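Side-chain contact in peptidoglycan-recognition protein LB (Drosophila melanogaster, PDB 7NSZ), which is a secreted zinc-dependent amidase that cleaves bacterial peptidoglycan between the N-acetylmuramoyl residue and the L-amino acid, probably scavenging it into inactive fragments in innate immunity: residues M65-F68 and H69-R73. The protein carries 1 engineered substitution. Residues are numbered along the deposited sequence; the frame is centred on the assembly and turned at random.
Sequences MQDF and HQLER
H69 and Q70 bond back to M65 and Q66 in regular alpha-helical steps, as 65-68 and 69-73 form one continuous run at the C-terminal end of helix 55-72. The bonds are nearly straight, at 167° for H69 N to M65 O. L71 N still reaches D67 O. The winding then widens. F68 O accepts from both E72 N and R73 N, each at 3.0 Å, and R73 N is a pi-type i+5 donor.

F68 and R73 carry the main side-chain contact. F68 has CG anti to its backbone N (chi1 -178°), which turns the ring along the helix surface toward R73. The R73 chain is extended from CG to NE and brings CD over one face of that ring. In turn, F68 CE2 lies over one face of the guanidinium, 3.5 Å from R73 CZ. The two planes are inclined by 41°. E72 CB meets F68 CD1 at 3.8 Å.

The H69 ring lies beneath M65 O, which sits over one face, 3.2 Å from H69 CG. H69 ND1 is hydrogen-bonded to G79 N, which helps fix the ring's rotation. Q66 and Q70 set their amides almost parallel, with Q70 OE1 3.3 Å from Q66 CG. R26 NH1 bonds Q70 OE1 and forms a salt bridge with D67 OD1, while Q66 NE2 donates to R26 O and D77 OD1.

This is a helix C-terminus closed by a pi-type turn in the amidase domain. It places H69 beside F80, an engineered residue at a position thought to be essential for coordinating the zinc hydrate.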
loop_
_atom_site.group_PDB
_atom_site.type_symbol
_atom_site.label_atom_id
_atom_site.label_comp_id
_atom_site.label_asym_id
_atom_site.label_seq_id
_atom_site.Cartn_x
_atom_site.Cartn_y
_atom_site.Cartn_z
ATOM N N MET A 65 7.279 7.832 -7.360
ATOM C CA MET A 65 6.747 8.044 -5.989
ATOM C C MET A 65 7.893 8.192 -5.010
ATOM O O MET A 65 7.807 9.104 -4.144
ATOM C CB MET A 65 5.830 6.889 -5.574
ATOM C CG MET A 65 4.541 6.846 -6.383
ATOM S SD MET A 65 3.337 5.624 -5.774
ATOM C CE MET A 65 4.127 4.126 -6.325
ATOM N N GLN A 66 8.880 7.329 -5.095
ATOM C CA GLN A 66 10.019 7.469 -4.157
ATOM C C GLN A 66 10.673 8.849 -4.303
ATOM O O GLN A 66 11.029 9.431 -3.262
ATOM C CB GLN A 66 11.043 6.371 -4.355
ATOM C CG GLN A 66 12.077 6.381 -3.258
ATOM C CD GLN A 66 13.224 5.432 -3.468
ATOM O OE1 GLN A 66 13.713 5.298 -4.590
ATOM N NE2 GLN A 66 13.651 4.807 -2.382
ATOM N N ASP A 67 10.844 9.302 -5.524
ATOM C CA ASP A 67 11.486 10.611 -5.820
ATOM C C ASP A 67 10.640 11.741 -5.232
ATOM O O ASP A 67 11.153 12.669 -4.560
ATOM C CB ASP A 67 11.709 10.829 -7.305
ATOM C CG ASP A 67 12.792 9.955 -7.917
ATOM O OD1 ASP A 67 13.526 9.268 -7.172
ATOM O OD2 ASP A 67 12.892 10.051 -9.203
ATOM N N PHE A 68 9.335 11.703 -5.450
ATOM C CA PHE A 68 8.413 12.707 -4.880
ATOM C C PHE A 68 8.521 12.719 -3.372
ATOM O O PHE A 68 8.715 13.790 -2.762
ATOM C CB PHE A 68 7.004 12.390 -5.338
ATOM C CG PHE A 68 5.941 13.366 -4.879
ATOM C CD1 PHE A 68 6.100 14.738 -5.042
ATOM C CD2 PHE A 68 4.757 12.907 -4.329
ATOM C CE1 PHE A 68 5.102 15.619 -4.637
ATOM C CE2 PHE A 68 3.747 13.782 -3.941
ATOM C CZ PHE A 68 3.934 15.135 -4.099
ATOM N N HIS A 69 8.463 11.576 -2.724
ATOM C CA HIS A 69 8.512 11.430 -1.260
ATOM C C HIS A 69 9.861 11.853 -0.677
ATOM O O HIS A 69 9.831 12.653 0.272
ATOM C CB HIS A 69 8.056 10.034 -0.925
ATOM C CG HIS A 69 6.629 9.761 -1.224
ATOM N ND1 HIS A 69 6.037 8.547 -0.961
ATOM C CD2 HIS A 69 5.691 10.573 -1.713
ATOM C CE1 HIS A 69 4.792 8.626 -1.319
ATOM N NE2 HIS A 69 4.501 9.851 -1.757
ATOM N N GLN A 70 10.951 11.338 -1.197
ATOM C CA GLN A 70 12.292 11.657 -0.613
ATOM C C GLN A 70 12.722 13.069 -1.040
ATOM O O GLN A 70 13.199 13.812 -0.154
ATOM C CB GLN A 70 13.327 10.641 -1.075
ATOM C CG GLN A 70 13.209 9.269 -0.418
ATOM C CD GLN A 70 14.291 8.339 -0.895
ATOM O OE1 GLN A 70 14.551 8.251 -2.095
ATOM N NE2 GLN A 70 14.909 7.629 0.028
ATOM N N LEU A 71 12.548 13.441 -2.297
ATOM C CA LEU A 71 13.273 14.627 -2.881
ATOM C C LEU A 71 12.366 15.852 -2.947
ATOM O O LEU A 71 12.936 16.955 -2.937
ATOM C CB LEU A 71 13.787 14.315 -4.282
ATOM C CG LEU A 71 14.603 13.042 -4.421
ATOM C CD1 LEU A 71 15.017 12.890 -5.867
ATOM C CD2 LEU A 71 15.805 13.029 -3.455
ATOM N N GLU A 72 11.037 15.722 -2.988
ATOM C CA GLU A 72 10.139 16.902 -2.855
ATOM C C GLU A 72 9.595 17.004 -1.431
ATOM O O GLU A 72 9.421 18.159 -0.949
ATOM C CB GLU A 72 9.035 16.858 -3.897
ATOM C CG GLU A 72 9.630 16.892 -5.279
ATOM C CD GLU A 72 10.600 18.060 -5.480
ATOM O OE1 GLU A 72 10.369 19.148 -4.866
ATOM O OE2 GLU A 72 11.598 17.862 -6.226
ATOM N N ARG A 73 9.265 15.922 -0.757
ATOM C CA ARG A 73 8.552 16.000 0.551
ATOM C C ARG A 73 9.488 15.834 1.752
ATOM O O ARG A 73 9.029 16.033 2.892
ATOM C CB ARG A 73 7.393 14.990 0.611
ATOM C CG ARG A 73 6.201 15.353 -0.248
ATOM C CD ARG A 73 5.072 14.382 -0.028
ATOM N NE ARG A 73 3.821 14.830 -0.621
ATOM C CZ ARG A 73 2.706 14.136 -0.579
ATOM N NH1 ARG A 73 2.724 12.896 -0.095
ATOM N NH2 ARG A 73 1.594 14.639 -1.089
#